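Long-range contacts in probable endonuclease 4 (Thermotoga maritima, PDB 4HNO), which probably cleaves phosphodiester bonds at apurinic or apyrimidinic sites in damaged DNA, using a cluster of metal ions held in a TIM barrel: residues R40-K45 against G74-L79; I64-A69 against G105-N110; A80-D85 against S115-G120; I217-S222 against E234-G239. All blocks are in the same frame, centred on the assembly; numbering follows the deposited sequence.

Contact 1: residues R40-K45 against G74-L79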
# COMPACT_ATOMS: atom_id res chain seq x y z
N ARG A 40 6.99 -17.72 -6.51
CA ARG A 40 7.70 -17.17 -7.66
C ARG A 40 6.93 -17.39 -8.92
O ARG A 40 7.43 -17.08 -10.01
CB ARG A 40 9.07 -17.79 -7.78
CG ARG A 40 10.03 -17.14 -6.85
CD ARG A 40 11.04 -18.12 -6.40
NE ARG A 40 12.00 -18.43 -7.45
CZ ARG A 40 13.07 -19.19 -7.25
NH1 ARG A 40 13.28 -19.74 -6.06
NH2 ARG A 40 13.94 -19.41 -8.23
N SER A 41 5.75 -17.96 -8.82
CA SER A 41 4.93 -18.17 -10.00
C SER A 41 3.46 -18.03 -9.58
O SER A 41 3.13 -17.29 -8.64
CB SER A 41 5.26 -19.51 -10.71
OG SER A 41 4.55 -19.70 -11.95
N TRP A 42 2.60 -18.71 -10.31
CA TRP A 42 1.20 -18.39 -10.29
C TRP A 42 0.39 -19.14 -9.23
O TRP A 42 -0.81 -18.93 -9.14
CB TRP A 42 0.64 -18.64 -11.67
CG TRP A 42 1.15 -17.69 -12.70
CD1 TRP A 42 1.94 -17.98 -13.77
CD2 TRP A 42 0.90 -16.29 -12.75
NE1 TRP A 42 2.17 -16.85 -14.49
CE2 TRP A 42 1.54 -15.80 -13.88
CE3 TRP A 42 0.16 -15.41 -11.95
CZ2 TRP A 42 1.49 -14.45 -14.24
CZ3 TRP A 42 0.11 -14.09 -12.30
CH2 TRP A 42 0.76 -13.62 -13.45
N SER A 43 1.03 -19.95 -8.41
CA SER A 43 0.36 -20.64 -7.33
C SER A 43 1.00 -20.26 -6.00
O SER A 43 2.21 -20.02 -5.93
CB SER A 43 0.38 -22.15 -7.53
OG SER A 43 1.70 -22.62 -7.55
N ALA A 44 0.19 -20.18 -4.96
CA ALA A 44 0.68 -19.88 -3.64
C ALA A 44 -0.03 -20.77 -2.62
O ALA A 44 -1.24 -20.97 -2.68
CB ALA A 44 0.44 -18.41 -3.27
N LYS A 45 0.72 -21.25 -1.66
CA LYS A 45 0.16 -21.98 -0.55
C LYS A 45 -0.54 -21.05 0.43
O LYS A 45 -0.23 -19.86 0.57
CB LYS A 45 1.24 -22.74 0.21
CG LYS A 45 1.86 -23.86 -0.59
CD LYS A 45 2.87 -24.65 0.23
CE LYS A 45 3.93 -25.27 -0.65
NZ LYS A 45 4.77 -26.26 0.07
N GLY A 74 1.28 -9.74 -4.69
CA GLY A 74 2.51 -10.09 -5.36
C GLY A 74 2.75 -9.35 -6.65
O GLY A 74 1.84 -8.97 -7.38
N TYR A 75 4.06 -9.28 -6.93
CA TYR A 75 4.65 -8.56 -8.06
C TYR A 75 4.20 -9.01 -9.46
O TYR A 75 4.30 -8.24 -10.42
CB TYR A 75 6.19 -8.59 -7.91
CG TYR A 75 6.97 -9.87 -8.20
CD1 TYR A 75 7.88 -9.91 -9.25
CD2 TYR A 75 6.87 -11.02 -7.39
CE1 TYR A 75 8.63 -11.04 -9.52
CE2 TYR A 75 7.62 -12.17 -7.67
CZ TYR A 75 8.50 -12.17 -8.74
OH TYR A 75 9.25 -13.29 -9.01
N LEU A 76 3.70 -10.23 -9.56
CA LEU A 76 3.30 -10.85 -10.85
C LEU A 76 1.91 -10.48 -11.32
O LEU A 76 1.62 -10.50 -12.50
CB LEU A 76 3.32 -12.39 -10.72
CG LEU A 76 4.57 -13.12 -10.29
CD1 LEU A 76 4.41 -14.59 -10.63
CD2 LEU A 76 5.78 -12.51 -10.94
N ILE A 77 1.01 -10.25 -10.38
CA ILE A 77 -0.38 -10.05 -10.72
C ILE A 77 -0.54 -8.76 -11.53
O ILE A 77 -0.03 -7.71 -11.15
CB ILE A 77 -1.21 -10.03 -9.44
CG1 ILE A 77 -1.27 -11.44 -8.85
CG2 ILE A 77 -2.60 -9.43 -9.66
CD1 ILE A 77 -1.70 -11.46 -7.41
N ASN A 78 -1.23 -8.86 -12.65
CA ASN A 78 -1.45 -7.71 -13.51
C ASN A 78 -2.82 -7.84 -14.17
O ASN A 78 -2.96 -8.40 -15.25
CB ASN A 78 -0.36 -7.60 -14.56
CG ASN A 78 -0.57 -6.40 -15.44
OD1 ASN A 78 -1.45 -5.57 -15.18
ND2 ASN A 78 0.22 -6.29 -16.50
N LEU A 79 -3.81 -7.28 -13.49
CA LEU A 79 -5.19 -7.32 -13.96
C LEU A 79 -5.44 -6.43 -15.18
O LEU A 79 -6.53 -6.50 -15.74
CB LEU A 79 -6.16 -6.91 -12.86
CG LEU A 79 -6.21 -7.81 -11.62
CD1 LEU A 79 -7.20 -7.19 -10.62
CD2 LEU A 79 -6.58 -9.23 -11.95
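L76 lies across the W42 indole, and this pair makes the close-packed part of a contact between two loops, each leading from a barrel strand to the following helix. L76 CB sits over the six-membered ring of W42 in a CH-pi contact, 4.3 Å from its centroid and 28° off the ring normal. The same ring corner reaches the backbone, with W42 CH2 3.4 Å from L76 O, while I77 CA lies at the ring edge near its plane. The W42 side chain, with CG anti to its own carbonyl carbon (chi1 -68°), carries the six-membered ring against L76 and I77 of the type I turn from G74 to I77. The leucine's branches then divide the work: L76 CD1 packs 3.6 Å from S41 O, and CD2 lies over the centre of the modelled Y75 ring.

Toward solvent the contact slackens: R40, S41 and Y75 are exposed. The side chains of R40 and S41 set out away from the turn, and R40 O comes no nearer than 4.3 Å to Y75 OH. No hydrogen bond joins the two segments. Helix 84-104 backs both loops: W42 touches K89 and S90, K96 NZ is hydrogen-bonded to A44 O, and E97 OE1 accepts from G74 N just beyond strand 69-72.

Contact 2: residues I64-A69 against G105-N110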
# COMPACT_ATOMS: atom_id res chain seq x y z
N ILE A 64 -1.60 -5.57 18.50
CA ILE A 64 -1.63 -4.88 17.22
C ILE A 64 -3.07 -4.68 16.75
O ILE A 64 -3.84 -5.62 16.69
CB ILE A 64 -0.89 -5.67 16.14
CG1 ILE A 64 0.52 -6.04 16.59
CG2 ILE A 64 -0.86 -4.90 14.83
CD1 ILE A 64 1.40 -4.88 16.86
N ASP A 65 -3.40 -3.45 16.39
CA ASP A 65 -4.71 -3.11 15.88
C ASP A 65 -4.86 -3.72 14.47
O ASP A 65 -4.03 -3.46 13.59
CB ASP A 65 -4.80 -1.58 15.84
CG ASP A 65 -6.18 -1.03 15.50
OD1 ASP A 65 -6.45 0.13 15.88
OD2 ASP A 65 -6.97 -1.70 14.81
N TRP A 66 -5.88 -4.53 14.28
CA TRP A 66 -6.10 -5.16 12.98
C TRP A 66 -6.40 -4.16 11.85
O TRP A 66 -6.29 -4.51 10.69
CB TRP A 66 -7.21 -6.20 13.09
CG TRP A 66 -6.77 -7.42 13.84
CD1 TRP A 66 -6.89 -7.65 15.18
CD2 TRP A 66 -6.14 -8.57 13.30
NE1 TRP A 66 -6.36 -8.87 15.50
CE2 TRP A 66 -5.92 -9.47 14.35
CE3 TRP A 66 -5.77 -8.95 12.00
CZ2 TRP A 66 -5.33 -10.71 14.16
CZ3 TRP A 66 -5.18 -10.19 11.82
CH2 TRP A 66 -4.99 -11.06 12.89
N GLU A 67 -6.74 -2.91 12.18
CA GLU A 67 -6.89 -1.89 11.14
C GLU A 67 -5.56 -1.35 10.66
O GLU A 67 -5.52 -0.54 9.76
CB GLU A 67 -7.74 -0.73 11.64
CG GLU A 67 -9.19 -1.08 11.71
CD GLU A 67 -9.75 -1.46 10.37
OE1 GLU A 67 -9.66 -0.62 9.43
OE2 GLU A 67 -10.25 -2.60 10.23
N ASN A 68 -4.48 -1.81 11.28
CA ASN A 68 -3.14 -1.34 10.97
C ASN A 68 -2.25 -2.42 10.35
O ASN A 68 -1.04 -2.23 10.28
CB ASN A 68 -2.43 -0.83 12.24
CG ASN A 68 -3.16 0.33 12.93
OD1 ASN A 68 -4.21 0.84 12.51
ND2 ASN A 68 -2.58 0.74 14.04
N ALA A 69 -2.86 -3.52 9.91
CA ALA A 69 -2.14 -4.66 9.36
C ALA A 69 -2.61 -4.89 7.93
O ALA A 69 -3.81 -4.99 7.68
CB ALA A 69 -2.39 -5.91 10.22
N GLY A 105 -6.67 -13.43 9.04
CA GLY A 105 -7.44 -12.36 9.63
C GLY A 105 -7.11 -10.97 9.09
O GLY A 105 -7.69 -9.99 9.54
N ILE A 106 -6.20 -10.88 8.14
CA ILE A 106 -5.83 -9.59 7.56
C ILE A 106 -7.01 -9.06 6.74
O ILE A 106 -7.63 -9.78 5.96
CB ILE A 106 -4.55 -9.75 6.70
CG1 ILE A 106 -3.34 -10.10 7.56
CG2 ILE A 106 -4.30 -8.53 5.85
CD1 ILE A 106 -2.78 -8.96 8.34
N ARG A 107 -7.26 -7.78 6.92
CA ARG A 107 -8.45 -7.14 6.42
C ARG A 107 -8.28 -6.46 5.05
O ARG A 107 -9.26 -6.12 4.41
CB ARG A 107 -8.91 -6.12 7.45
CG ARG A 107 -9.34 -6.77 8.75
CD ARG A 107 -9.76 -5.76 9.78
NE ARG A 107 -10.13 -6.46 11.01
CZ ARG A 107 -10.44 -5.87 12.15
NH1 ARG A 107 -10.42 -4.55 12.24
NH2 ARG A 107 -10.75 -6.59 13.22
N TYR A 108 -7.03 -6.25 4.66
CA TYR A 108 -6.70 -5.39 3.52
C TYR A 108 -5.63 -6.05 2.66
O TYR A 108 -4.61 -6.51 3.18
CB TYR A 108 -6.13 -4.06 4.00
CG TYR A 108 -7.09 -3.25 4.79
CD1 TYR A 108 -6.92 -3.01 6.14
CD2 TYR A 108 -8.19 -2.71 4.16
CE1 TYR A 108 -7.84 -2.25 6.85
CE2 TYR A 108 -9.12 -1.96 4.85
CZ TYR A 108 -8.94 -1.73 6.19
OH TYR A 108 -9.90 -0.98 6.85
N LEU A 109 -5.84 -5.99 1.35
CA LEU A 109 -4.89 -6.50 0.36
C LEU A 109 -4.65 -5.39 -0.64
O LEU A 109 -5.55 -5.00 -1.38
CB LEU A 109 -5.46 -7.74 -0.33
CG LEU A 109 -4.58 -8.35 -1.43
CD1 LEU A 109 -3.22 -8.78 -0.90
CD2 LEU A 109 -5.29 -9.52 -2.06
N ASN A 110 -3.43 -4.87 -0.65
CA ASN A 110 -3.03 -3.73 -1.45
C ASN A 110 -2.44 -4.18 -2.77
O ASN A 110 -1.48 -4.96 -2.79
CB ASN A 110 -2.00 -2.94 -0.65
CG ASN A 110 -1.45 -1.75 -1.40
OD1 ASN A 110 -1.96 -0.65 -1.28
ND2 ASN A 110 -0.43 -1.98 -2.18
O HOH W 1 -5.71 -6.49 8.92
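One water is gripped by three backbone groups across this contact: it donates to W66 O (2.7 Å) and A69 O (2.7 Å) and accepts from R107 N at 2.8 Å. It bridges the starts of two adjacent parallel strands of the TIM barrel, 69-72 and 108-115, where the chains are still too far apart to bond directly.

The E67 carboxylate provides the direct polar link. Y108 OH donates to the syn lone pair of E67 OE1 over 2.6 Å, with the carboxylate turned 78° from the tyrosine ring. The other oxygen, E67 OE2, takes R107 NH1 on its anti lone pair at 2.8 Å, a salt bridge with the acceptor near the guanidinium plane and an N-H...O angle of 158°. A bend at chi2 (-61°) turns the glutamate across the extended arginine, and the two bonds together fix the rotation of its carboxylate.

W66 fills the other flank. Its CB presses on a guanidinium face, 3.4 Å from R107 CZ, while the far side of the indole reaches G105, the positive-phi residue that follows helix 84-104; there W66 CE3 lies 3.3 Å from G105 O. Deeper in, beside F55 of helix 49-61 and F32 of strand 31-34, A69 CB meets I106 CD1 of the modelled conformer at 3.6 Å.

Contact 3: residues A80-D85 against S115-G120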
# COMPACT_ATOMS: atom_id res chain seq x y z
N ALA A 80 -4.46 -5.62 -15.57
CA ALA A 80 -4.58 -4.84 -16.80
C ALA A 80 -3.92 -5.52 -17.99
O ALA A 80 -3.97 -4.99 -19.09
CB ALA A 80 -4.01 -3.45 -16.64
N SER A 81 -3.30 -6.68 -17.79
CA SER A 81 -2.54 -7.28 -18.87
C SER A 81 -3.41 -7.51 -20.08
O SER A 81 -4.51 -8.05 -19.97
CB SER A 81 -1.97 -8.61 -18.44
OG SER A 81 -1.29 -9.21 -19.54
N PRO A 82 -2.90 -7.21 -21.27
CA PRO A 82 -3.62 -7.53 -22.51
C PRO A 82 -3.38 -8.98 -22.95
O PRO A 82 -3.86 -9.36 -24.01
CB PRO A 82 -3.01 -6.55 -23.52
CG PRO A 82 -1.61 -6.41 -23.05
CD PRO A 82 -1.68 -6.42 -21.54
N LYS A 83 -2.63 -9.75 -22.17
CA LYS A 83 -2.41 -11.16 -22.42
C LYS A 83 -3.38 -11.95 -21.57
O LYS A 83 -3.32 -11.93 -20.35
CB LYS A 83 -0.96 -11.54 -22.09
CG LYS A 83 0.09 -10.61 -22.71
CD LYS A 83 -0.06 -10.40 -24.20
CE LYS A 83 0.97 -9.39 -24.73
NZ LYS A 83 2.35 -9.66 -24.24
N ASP A 84 -4.27 -12.67 -22.21
CA ASP A 84 -5.31 -13.35 -21.46
C ASP A 84 -4.76 -14.38 -20.48
O ASP A 84 -5.33 -14.57 -19.41
CB ASP A 84 -6.29 -14.01 -22.41
CG ASP A 84 -7.40 -14.71 -21.69
OD1 ASP A 84 -8.17 -14.01 -21.00
OD2 ASP A 84 -7.48 -15.94 -21.76
N ASP A 85 -3.67 -15.06 -20.84
CA ASP A 85 -3.00 -15.99 -19.91
C ASP A 85 -2.71 -15.30 -18.60
O ASP A 85 -3.09 -15.78 -17.52
CB ASP A 85 -1.66 -16.49 -20.50
CG ASP A 85 -1.83 -17.57 -21.54
OD1 ASP A 85 -2.99 -17.86 -21.93
OD2 ASP A 85 -0.79 -18.11 -21.99
N SER A 115 -0.62 -2.78 -15.52
CA SER A 115 -0.08 -2.12 -16.70
C SER A 115 -0.74 -2.69 -17.95
O SER A 115 -0.80 -3.91 -18.12
CB SER A 115 1.40 -2.32 -16.82
OG SER A 115 1.82 -1.91 -18.13
N HIS A 116 -1.20 -1.80 -18.84
CA HIS A 116 -1.81 -2.22 -20.09
C HIS A 116 -0.81 -2.48 -21.20
O HIS A 116 -1.18 -2.85 -22.31
CB HIS A 116 -2.85 -1.21 -20.56
CG HIS A 116 -2.33 0.18 -20.69
ND1 HIS A 116 -1.41 0.55 -21.64
CD2 HIS A 116 -2.57 1.27 -19.94
CE1 HIS A 116 -1.13 1.83 -21.47
NE2 HIS A 116 -1.81 2.29 -20.44
N LEU A 117 0.47 -2.27 -20.90
CA LEU A 117 1.55 -2.53 -21.86
C LEU A 117 1.39 -1.80 -23.21
O LEU A 117 1.85 -2.28 -24.27
CB LEU A 117 1.72 -4.04 -22.08
CG LEU A 117 2.41 -4.79 -20.93
CD1 LEU A 117 1.49 -4.91 -19.72
CD2 LEU A 117 2.88 -6.18 -21.36
N GLY A 118 0.77 -0.63 -23.17
CA GLY A 118 0.58 0.21 -24.34
C GLY A 118 -0.65 -0.10 -25.19
O GLY A 118 -0.72 0.29 -26.34
N THR A 119 -1.63 -0.79 -24.62
CA THR A 119 -2.85 -1.18 -25.32
C THR A 119 -4.08 -0.37 -24.90
O THR A 119 -5.20 -0.69 -25.30
CB THR A 119 -3.17 -2.67 -25.14
OG1 THR A 119 -3.48 -2.94 -23.77
CG2 THR A 119 -2.01 -3.54 -25.61
N GLY A 120 -3.87 0.66 -24.10
CA GLY A 120 -4.91 1.64 -23.84
C GLY A 120 -5.34 1.69 -22.38
O GLY A 120 -5.69 0.67 -21.79
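P82 presents its ring to two side chains of a type I' beta turn, H116 to T119, which projects from the loop after barrel strand 108-115. L117 meets the proline at about a right angle, its branch coming up to the delta carbon so that L117 CD1 stands 4.0 Å from P82 CD. T119 crosses the ring obliquely and touches it with both branches, OG1 3.6 Å and CG2 3.8 Å from P82 CB. Between the two, H116 O faces P82 CG at 3.7 Å.

The threonine's orientation is fixed from within the turn. Set between the backbone N and the carbonyl carbon (chi1 66°), T119 OG1 donates to H116 O over 2.7 Å, in the carbonyl plane and on a lone pair; the backbone N of T119 bonds to the same oxygen. R127 NH1 of helix 121-136 binds both T119 OG1 and A80 O, tying the two segments together from outside. On the proline's side, S81 OG accepts from K83 N in an ST turn just before helix 84-104.

Where the backbones run closest, at A80 and H116, no hydrogen bond crosses. A80 CB instead packs over the S115 carbonyl, 3.6 Å from S115 O.

Contact 4: residues I217-S222 against E234-G239. With MN (manganese (II) ion), chain E.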
# COMPACT_ATOMS: atom_id res chain seq x y z
N ILE A 217 -0.98 4.86 4.04
CA ILE A 217 0.02 5.65 3.33
C ILE A 217 1.29 4.83 3.30
O ILE A 217 1.74 4.32 4.33
CB ILE A 217 0.23 7.00 4.02
CG1 ILE A 217 -1.02 7.87 3.83
CG2 ILE A 217 1.49 7.71 3.49
CD1 ILE A 217 -1.09 9.05 4.77
N HIS A 218 1.87 4.70 2.10
CA HIS A 218 3.21 4.17 1.98
C HIS A 218 4.16 5.37 2.07
O HIS A 218 4.14 6.25 1.20
CB HIS A 218 3.43 3.42 0.68
CG HIS A 218 2.73 2.11 0.62
ND1 HIS A 218 2.60 1.42 -0.56
CD2 HIS A 218 2.20 1.35 1.61
CE1 HIS A 218 2.00 0.28 -0.28
NE2 HIS A 218 1.74 0.21 1.02
N LEU A 219 4.92 5.40 3.15
CA LEU A 219 5.74 6.54 3.51
C LEU A 219 7.15 6.27 2.99
O LEU A 219 7.95 5.57 3.60
CB LEU A 219 5.73 6.74 5.02
CG LEU A 219 6.19 8.13 5.42
CD1 LEU A 219 5.09 9.17 5.16
CD2 LEU A 219 6.65 8.16 6.87
N ASN A 220 7.42 6.84 1.82
CA ASN A 220 8.67 6.64 1.10
C ASN A 220 9.21 8.00 0.64
O ASN A 220 8.49 8.78 0.02
CB ASN A 220 8.41 5.82 -0.17
CG ASN A 220 7.95 4.41 0.15
OD1 ASN A 220 8.53 3.74 1.01
ND2 ASN A 220 6.92 3.96 -0.56
N ASP A 221 10.47 8.29 0.94
CA ASP A 221 11.10 9.42 0.27
C ASP A 221 11.40 8.96 -1.17
O ASP A 221 11.14 7.80 -1.55
CB ASP A 221 12.34 9.87 1.06
CG ASP A 221 12.65 11.36 0.93
OD1 ASP A 221 12.42 11.92 -0.16
OD2 ASP A 221 13.17 11.95 1.93
N SER A 222 11.94 9.87 -1.97
CA SER A 222 12.27 9.59 -3.36
C SER A 222 13.72 9.90 -3.66
O SER A 222 14.25 10.92 -3.25
CB SER A 222 11.39 10.41 -4.31
OG SER A 222 11.75 10.06 -5.64
N GLU A 234 13.49 6.11 -1.30
CA GLU A 234 14.63 6.56 -0.51
C GLU A 234 14.21 6.61 0.96
O GLU A 234 13.04 6.79 1.30
CB GLU A 234 15.11 7.93 -1.03
CG GLU A 234 16.32 8.54 -0.30
CD GLU A 234 17.53 7.64 -0.33
OE1 GLU A 234 18.44 7.93 -1.13
OE2 GLU A 234 17.57 6.64 0.43
N ARG A 235 15.22 6.45 1.81
CA ARG A 235 15.07 6.57 3.25
C ARG A 235 14.50 7.92 3.65
O ARG A 235 14.81 8.94 3.04
CB ARG A 235 16.44 6.36 3.91
CG ARG A 235 17.03 5.02 3.49
CD ARG A 235 18.08 4.46 4.38
NE ARG A 235 17.62 4.38 5.75
CZ ARG A 235 18.45 4.14 6.74
NH1 ARG A 235 19.73 3.93 6.50
NH2 ARG A 235 17.99 4.11 7.97
N ILE A 236 13.67 7.93 4.68
CA ILE A 236 13.00 9.15 5.11
C ILE A 236 14.01 10.23 5.43
O ILE A 236 14.90 10.04 6.28
CB ILE A 236 12.12 8.90 6.35
CG1 ILE A 236 11.06 7.81 6.08
CG2 ILE A 236 11.48 10.20 6.82
CD1 ILE A 236 10.18 8.09 4.93
N GLY A 237 13.88 11.37 4.76
CA GLY A 237 14.75 12.50 5.00
C GLY A 237 15.99 12.54 4.13
O GLY A 237 16.70 13.53 4.13
N SER A 238 16.23 11.47 3.38
CA SER A 238 17.43 11.39 2.55
C SER A 238 17.18 11.69 1.09
O SER A 238 18.12 11.66 0.30
CB SER A 238 18.08 10.03 2.69
OG SER A 238 18.61 9.92 3.99
N GLY A 239 15.93 11.98 0.72
CA GLY A 239 15.60 12.20 -0.67
C GLY A 239 15.01 13.56 -0.94
O GLY A 239 15.18 14.52 -0.17
MN MN E . 4.08 1.52 -2.23
O HOH W 2 4.47 -0.21 -3.04
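The D221 carboxylate has G239 over one face and backbone N-H groups at its edges. G239 N stands almost directly above D221 OD2, 3.0 Å away, and the bond is weak. In the plane the fit is better: G237 N meets the anti lone pair of D221 OD2 at 3.0 Å, and S222 N that of D221 OD1 at 2.8 Å. D221 OD1 also accepts from I241 N, so the aspartate ties together the type II turn from R235 to S238 and the chain beyond it. With CG anti to the backbone N (chi1 -150°), the carboxylate is brought to the N-H groups of G237 and G239.

The H218 imidazole is held through both ring nitrogens, ND1 bound to manganese at 2.2 Å and NE2 hydrogen-bonded to Q33 OE1. E147, D181, E263 and a water 1.9 Å from the manganese complete its shell.

Both groups belong to strand 214-222 of the TIM barrel, whose end pairs antiparallel with strand 233-234. In this bridge E234 N donates to D221 O over 2.9 Å, while the return bond from D221 N to E234 O is weak. Two residues earlier on the strand, L219 meets I236 at about a right angle, with L219 CG 4.0 Å from I236 CD1.

Overall arrangement
The four contacts lie at different distances from the metal site of one TIM barrel. Strand 108-115 joins two of them: contact 2 holds its start and contact 3 its far end, with centres 30 Å apart. Contacts 1 and 3 adjoin directly, N78 OD1 lying 2.9 Å from S115 N in a probable hydrogen bond, so neighbouring loops are coupled. Contact 4 alone contains a metal ligand, H218. Contact 2 reaches it through N110, whose ND2 packs 3.8 Å from H218 CE1 and is hydrogen-bonded to E147, another ligand. In contact 1 the Y75 side chain is about 9 Å from a bound zinc; in contact 3 that of S115 is about 13 Å away.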